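PDB 3H7M: sensor protein from Geobacter sulfurreducens, which is probably a membrane-bound sensor histidine kinase that phosphorylates itself on histidine using ATP, represented here by its sensor domain resembling periplasmic solute-binding proteins. Local coordinates for residues A84-H98 against S187-D201. Residues are numbered along the deposited sequence; the frame is centred on the assembly and turned at random.
With NA (sodium ion), chain B.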
loop_
_atom_site.group_PDB
_atom_site.type_symbol
_atom_site.label_atom_id
_atom_site.label_comp_id
_atom_site.label_asym_id
_atom_site.label_seq_id
_atom_site.Cartn_x
_atom_site.Cartn_y
_atom_site.Cartn_z
ATOM N N ALA A 84 8.277 1.413 -12.681
ATOM C CA ALA A 84 8.512 0.293 -13.586
ATOM C C ALA A 84 9.951 0.321 -14.135
ATOM O O ALA A 84 10.538 -0.723 -14.427
ATOM C CB ALA A 84 7.502 0.331 -14.733
ATOM N N ARG A 85 10.516 1.521 -14.254
ATOM C CA ARG A 85 11.871 1.695 -14.766
ATOM C C ARG A 85 12.975 1.089 -13.904
ATOM O O ARG A 85 14.152 1.162 -14.268
ATOM C CB ARG A 85 12.178 3.184 -14.963
ATOM C CG ARG A 85 11.826 3.724 -16.336
ATOM C CD ARG A 85 12.530 5.052 -16.604
ATOM N NE ARG A 85 11.772 6.204 -16.130
ATOM C CZ ARG A 85 10.605 6.584 -16.643
ATOM N NH1 ARG A 85 10.062 5.901 -17.644
ATOM N NH2 ARG A 85 9.987 7.657 -16.163
ATOM N N GLN A 86 12.619 0.495 -12.769
ATOM C CA GLN A 86 13.641 -0.074 -11.897
ATOM C C GLN A 86 13.294 -1.415 -11.276
ATOM O O GLN A 86 14.153 -2.066 -10.678
ATOM C CB GLN A 86 13.973 0.904 -10.782
ATOM C CG GLN A 86 14.275 2.299 -11.259
ATOM C CD GLN A 86 14.996 3.091 -10.205
ATOM O OE1 GLN A 86 14.506 3.233 -9.084
ATOM N NE2 GLN A 86 16.174 3.606 -10.548
ATOM N N ILE A 87 12.031 -1.814 -11.393
ATOM C CA ILE A 87 11.582 -3.090 -10.849
ATOM C C ILE A 87 10.482 -3.606 -11.749
ATOM O O ILE A 87 9.876 -2.843 -12.505
ATOM C CB ILE A 87 11.032 -2.940 -9.416
ATOM C CG1 ILE A 87 9.773 -2.070 -9.423
ATOM C CG2 ILE A 87 12.096 -2.326 -8.510
ATOM C CD1 ILE A 87 9.131 -1.895 -8.045
ATOM N N ASP A 88 10.216 -4.899 -11.688
ATOM C CA ASP A 88 9.180 -5.438 -12.541
ATOM C C ASP A 88 7.970 -5.774 -11.699
ATOM O O ASP A 88 8.095 -6.336 -10.616
ATOM C CB ASP A 88 9.699 -6.672 -13.289
ATOM C CG ASP A 88 11.007 -6.395 -14.037
ATOM O OD1 ASP A 88 11.237 -5.232 -14.427
ATOM O OD2 ASP A 88 11.799 -7.340 -14.243
ATOM N N PHE A 89 6.803 -5.394 -12.199
ATOM C CA PHE A 89 5.554 -5.635 -11.506
ATOM C C PHE A 89 4.817 -6.779 -12.132
ATOM O O PHE A 89 4.857 -6.960 -13.355
ATOM C CB PHE A 89 4.635 -4.420 -11.585
ATOM C CG PHE A 89 5.154 -3.218 -10.865
ATOM C CD1 PHE A 89 6.315 -2.584 -11.294
ATOM C CD2 PHE A 89 4.475 -2.707 -9.753
ATOM C CE1 PHE A 89 6.800 -1.452 -10.633
ATOM C CE2 PHE A 89 4.955 -1.574 -9.084
ATOM C CZ PHE A 89 6.121 -0.945 -9.526
ATOM N N THR A 90 4.130 -7.548 -11.293
ATOM C CA THR A 90 3.327 -8.644 -11.786
ATOM C C THR A 90 2.003 -7.948 -12.024
ATOM O O THR A 90 1.884 -6.757 -11.766
ATOM C CB THR A 90 3.095 -9.676 -10.693
ATOM O OG1 THR A 90 2.452 -9.032 -9.576
ATOM C CG2 THR A 90 4.411 -10.287 -10.247
ATOM N N PRO A 91 1.006 -8.657 -12.571
ATOM C CA PRO A 91 -0.248 -7.928 -12.730
ATOM C C PRO A 91 -0.612 -7.581 -11.270
ATOM O O PRO A 91 -0.090 -8.199 -10.335
ATOM C CB PRO A 91 -1.191 -8.987 -13.305
ATOM C CG PRO A 91 -0.271 -9.854 -14.095
ATOM C CD PRO A 91 0.954 -9.971 -13.244
ATOM N N PRO A 92 -1.512 -6.613 -11.058
ATOM C CA PRO A 92 -1.911 -6.216 -9.696
ATOM C C PRO A 92 -2.907 -7.169 -9.029
ATOM O O PRO A 92 -3.716 -7.807 -9.704
ATOM C CB PRO A 92 -2.522 -4.843 -9.921
ATOM C CG PRO A 92 -3.260 -5.052 -11.248
ATOM C CD PRO A 92 -2.260 -5.859 -12.084
ATOM N N HIS A 93 -2.853 -7.279 -7.706
ATOM C CA HIS A 93 -3.818 -8.139 -7.039
ATOM C C HIS A 93 -4.976 -7.297 -6.491
ATOM O O HIS A 93 -6.020 -7.821 -6.094
ATOM C CB HIS A 93 -3.155 -9.029 -5.956
ATOM C CG HIS A 93 -2.401 -8.293 -4.888
ATOM N ND1 HIS A 93 -3.013 -7.457 -3.974
ATOM C CD2 HIS A 93 -1.088 -8.327 -4.546
ATOM C CE1 HIS A 93 -2.109 -7.007 -3.120
ATOM N NE2 HIS A 93 -0.933 -7.518 -3.444
ATOM N N THR A 94 -4.800 -5.981 -6.507
ATOM C CA THR A 94 -5.866 -5.079 -6.061
ATOM C C THR A 94 -5.701 -3.645 -6.605
ATOM O O THR A 94 -4.620 -3.240 -7.036
ATOM C CB THR A 94 -5.911 -4.976 -4.520
ATOM O OG1 THR A 94 -7.056 -4.213 -4.121
ATOM C CG2 THR A 94 -4.674 -4.281 -4.012
ATOM N N ILE A 95 -6.789 -2.887 -6.575
ATOM C CA ILE A 95 -6.770 -1.488 -6.994
ATOM C C ILE A 95 -6.981 -0.618 -5.750
ATOM O O ILE A 95 -7.963 -0.774 -5.027
ATOM C CB ILE A 95 -7.893 -1.177 -7.984
ATOM C CG1 ILE A 95 -7.777 -2.101 -9.192
ATOM C CG2 ILE A 95 -7.802 0.276 -8.417
ATOM C CD1 ILE A 95 -6.457 -1.995 -9.900
ATOM N N VAL A 96 -6.045 0.287 -5.512
ATOM C CA VAL A 96 -6.086 1.180 -4.365
ATOM C C VAL A 96 -6.506 2.613 -4.707
ATOM O O VAL A 96 -5.775 3.342 -5.370
ATOM C CB VAL A 96 -4.702 1.257 -3.705
ATOM C CG1 VAL A 96 -4.746 2.176 -2.490
ATOM C CG2 VAL A 96 -4.258 -0.119 -3.308
ATOM N N TYR A 97 -7.682 3.014 -4.256
ATOM C CA TYR A 97 -8.162 4.373 -4.485
ATOM C C TYR A 97 -7.643 5.257 -3.370
ATOM O O TYR A 97 -7.273 4.769 -2.309
ATOM C CB TYR A 97 -9.673 4.426 -4.430
ATOM C CG TYR A 97 -10.366 4.001 -5.685
ATOM C CD1 TYR A 97 -10.454 4.860 -6.781
ATOM C CD2 TYR A 97 -10.999 2.764 -5.762
ATOM C CE1 TYR A 97 -11.170 4.499 -7.924
ATOM C CE2 TYR A 97 -11.713 2.392 -6.898
ATOM C CZ TYR A 97 -11.798 3.264 -7.971
ATOM O OH TYR A 97 -12.530 2.902 -9.075
ATOM N N HIS A 98 -7.594 6.559 -3.616
ATOM C CA HIS A 98 -7.165 7.486 -2.578
ATOM C C HIS A 98 -8.350 8.325 -2.171
ATOM O O HIS A 98 -9.436 8.244 -2.746
ATOM C CB HIS A 98 -6.073 8.423 -3.051
ATOM C CG HIS A 98 -4.722 7.799 -3.101
ATOM N ND1 HIS A 98 -4.326 6.974 -4.127
ATOM C CD2 HIS A 98 -3.675 7.881 -2.249
ATOM C CE1 HIS A 98 -3.085 6.573 -3.906
ATOM N NE2 HIS A 98 -2.667 7.109 -2.774
ATOM N N SER A 187 -12.809 8.246 -4.071
ATOM C CA SER A 187 -12.448 7.609 -5.336
ATOM C C SER A 187 -11.565 8.390 -6.317
ATOM O O SER A 187 -11.723 8.264 -7.540
ATOM C CB SER A 187 -13.721 7.145 -6.055
ATOM O OG SER A 187 -14.391 6.138 -5.308
ATOM N N ILE A 188 -10.639 9.193 -5.802
ATOM C CA ILE A 188 -9.765 9.915 -6.700
ATOM C C ILE A 188 -8.402 9.225 -6.753
ATOM O O ILE A 188 -7.922 8.703 -5.752
ATOM C CB ILE A 188 -9.590 11.402 -6.278
ATOM C CG1 ILE A 188 -8.810 11.511 -4.971
ATOM C CG2 ILE A 188 -10.952 12.063 -6.131
ATOM C CD1 ILE A 188 -8.484 12.948 -4.588
ATOM N N ALA A 189 -7.809 9.201 -7.945
ATOM C CA ALA A 189 -6.486 8.605 -8.202
ATOM C C ALA A 189 -6.287 7.116 -7.874
ATOM O O ALA A 189 -5.508 6.797 -6.982
ATOM C CB ALA A 189 -5.398 9.436 -7.490
ATOM N N ALA A 190 -6.961 6.227 -8.610
ATOM C CA ALA A 190 -6.848 4.770 -8.408
ATOM C C ALA A 190 -5.473 4.185 -8.777
ATOM O O ALA A 190 -4.865 4.587 -9.756
ATOM C CB ALA A 190 -7.936 4.051 -9.195
ATOM N N GLN A 191 -4.993 3.225 -7.996
ATOM C CA GLN A 191 -3.686 2.619 -8.250
ATOM C C GLN A 191 -3.735 1.111 -8.459
ATOM O O GLN A 191 -4.607 0.426 -7.908
ATOM C CB GLN A 191 -2.745 2.914 -7.088
ATOM C CG GLN A 191 -2.576 4.380 -6.810
ATOM C CD GLN A 191 -2.006 5.099 -8.000
ATOM O OE1 GLN A 191 -0.876 4.831 -8.415
ATOM N NE2 GLN A 191 -2.785 6.012 -8.570
ATOM N N ARG A 192 -2.800 0.599 -9.260
ATOM C CA ARG A 192 -2.715 -0.842 -9.523
ATOM C C ARG A 192 -1.667 -1.297 -8.530
ATOM O O ARG A 192 -0.511 -0.894 -8.615
ATOM C CB ARG A 192 -2.263 -1.101 -10.958
ATOM C CG ARG A 192 -3.034 -0.295 -11.995
ATOM C CD ARG A 192 -2.773 -0.802 -13.402
ATOM N NE ARG A 192 -3.683 -1.888 -13.763
ATOM C CZ ARG A 192 -3.416 -2.805 -14.685
ATOM N NH1 ARG A 192 -2.260 -2.764 -15.333
ATOM N NH2 ARG A 192 -4.301 -3.763 -14.953
ATOM N N TYR A 193 -2.081 -2.140 -7.590
ATOM C CA TYR A 193 -1.221 -2.598 -6.480
ATOM C C TYR A 193 -0.939 -4.114 -6.516
ATOM O O TYR A 193 -1.866 -4.936 -6.626
ATOM C CB TYR A 193 -1.952 -2.195 -5.182
ATOM C CG TYR A 193 -1.235 -2.362 -3.875
ATOM C CD1 TYR A 193 -0.402 -1.353 -3.374
ATOM C CD2 TYR A 193 -1.488 -3.480 -3.071
ATOM C CE1 TYR A 193 0.155 -1.455 -2.090
ATOM C CE2 TYR A 193 -0.946 -3.592 -1.773
ATOM C CZ TYR A 193 -0.128 -2.584 -1.297
ATOM O OH TYR A 193 0.430 -2.737 -0.045
ATOM N N GLY A 194 0.331 -4.497 -6.406
ATOM C CA GLY A 194 0.626 -5.923 -6.467
ATOM C C GLY A 194 2.050 -6.281 -6.149
ATOM O O GLY A 194 2.769 -5.497 -5.528
ATOM N N TYR A 195 2.482 -7.475 -6.543
ATOM C CA TYR A 195 3.862 -7.837 -6.245
ATOM C C TYR A 195 4.815 -7.164 -7.210
ATOM O O TYR A 195 4.414 -6.684 -8.276
ATOM C CB TYR A 195 4.075 -9.348 -6.321
ATOM C CG TYR A 195 3.241 -10.142 -5.352
ATOM C CD1 TYR A 195 1.916 -10.461 -5.645
ATOM C CD2 TYR A 195 3.769 -10.556 -4.130
ATOM C CE1 TYR A 195 1.139 -11.164 -4.752
ATOM C CE2 TYR A 195 2.999 -11.264 -3.232
ATOM C CZ TYR A 195 1.682 -11.564 -3.543
ATOM O OH TYR A 195 0.902 -12.239 -2.632
ATOM N N ALA A 196 6.083 -7.139 -6.814
ATOM C CA ALA A 196 7.150 -6.570 -7.605
ATOM C C ALA A 196 8.478 -7.199 -7.158
ATOM O O ALA A 196 8.667 -7.504 -5.974
ATOM C CB ALA A 196 7.179 -5.081 -7.424
ATOM N N VAL A 197 9.373 -7.411 -8.124
ATOM C CA VAL A 197 10.698 -7.999 -7.895
ATOM C C VAL A 197 11.750 -7.194 -8.651
ATOM O O VAL A 197 11.403 -6.377 -9.503
ATOM C CB VAL A 197 10.762 -9.450 -8.402
ATOM C CG1 VAL A 197 10.128 -10.385 -7.392
ATOM C CG2 VAL A 197 10.041 -9.560 -9.743
ATOM N N ARG A 198 13.027 -7.431 -8.345
ATOM C CA ARG A 198 14.134 -6.720 -9.004
ATOM C C ARG A 198 14.060 -6.782 -10.522
ATOM O O ARG A 198 13.730 -7.819 -11.088
ATOM C CB ARG A 198 15.487 -7.291 -8.563
ATOM C CG ARG A 198 15.958 -6.830 -7.192
ATOM C CD ARG A 198 17.344 -7.370 -6.855
ATOM N NE ARG A 198 17.348 -8.820 -6.699
ATOM C CZ ARG A 198 16.732 -9.470 -5.716
ATOM N NH1 ARG A 198 16.059 -8.798 -4.792
ATOM N NH2 ARG A 198 16.781 -10.796 -5.658
ATOM N N GLN A 199 14.374 -5.666 -11.173
ATOM C CA GLN A 199 14.366 -5.575 -12.637
ATOM C C GLN A 199 15.113 -6.766 -13.241
ATOM O O GLN A 199 16.221 -7.084 -12.816
ATOM C CB GLN A 199 15.054 -4.279 -13.076
ATOM C CG GLN A 199 14.838 -3.884 -14.533
ATOM C CD GLN A 199 13.891 -2.708 -14.664
ATOM O OE1 GLN A 199 12.668 -2.870 -14.641
ATOM N NE2 GLN A 199 14.453 -1.509 -14.779
ATOM N N GLY A 200 14.497 -7.429 -14.215
ATOM C CA GLY A 200 15.128 -8.577 -14.858
ATOM C C GLY A 200 15.183 -9.889 -14.081
ATOM O O GLY A 200 16.110 -10.679 -14.259
ATOM N N ASP A 201 14.196 -10.132 -13.225
ATOM C CA ASP A 201 14.164 -11.357 -12.443
ATOM C C ASP A 201 12.958 -12.174 -12.861
ATOM O O ASP A 201 12.295 -12.796 -12.040
ATOM C CB ASP A 201 14.095 -11.031 -10.955
ATOM C CG ASP A 201 14.291 -12.253 -10.084
ATOM O OD1 ASP A 201 14.610 -12.094 -8.885
ATOM O OD2 ASP A 201 14.122 -13.379 -10.598
HETATM NA NA NA B . 9.957 -3.184 -15.530
HETATM O O HOH W 1 2.431 -5.490 -9.117
HETATM O O HOH W 2 11.679 -2.099 -17.715
#
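Asp88 and Gln199 meet at a sodium ion where strand 87-90 begins and its antiparallel partner 190-198 ends. From Gln199 CB, packed on Gln86 O (3.4 Å), the chain runs out with CG anti to the backbone N (chi1 -166°) and turns about the CB-CG bond; CG and CD then pass Asp88 OD1. OE1 binds sodium at 2.9 Å, beside Asp88 OD1, Ala84 O and a water, while NE2 gives a weak, bent bond to Arg85 O. Asp88 OD2 accepts a hydrogen bond from Gly200 N (2.7 Å) on its syn side, 28° out of the carboxylate plane, so the carboxylate is held at both oxygens. Inward, Asp88 and Val197 exchange two backbone bonds. The strands cross between the two lobes, consistent with the hinge of periplasmic binding proteins. Here a classic beta bulge sets both His93 N and Thr94 N on Tyr193 O, which lies over the centre of the His93 imidazole. The His93 edge is turned toward the face of Tyr195 (centroids 5.4 Å apart), and His93 NE2 is hydrogen-bonded to Gln75 O. At the far end, beside helix 127-133, His98 ND1 donates to Ala189 O at 3.1 Å, and Gln191 CG lies at the imidazole edge.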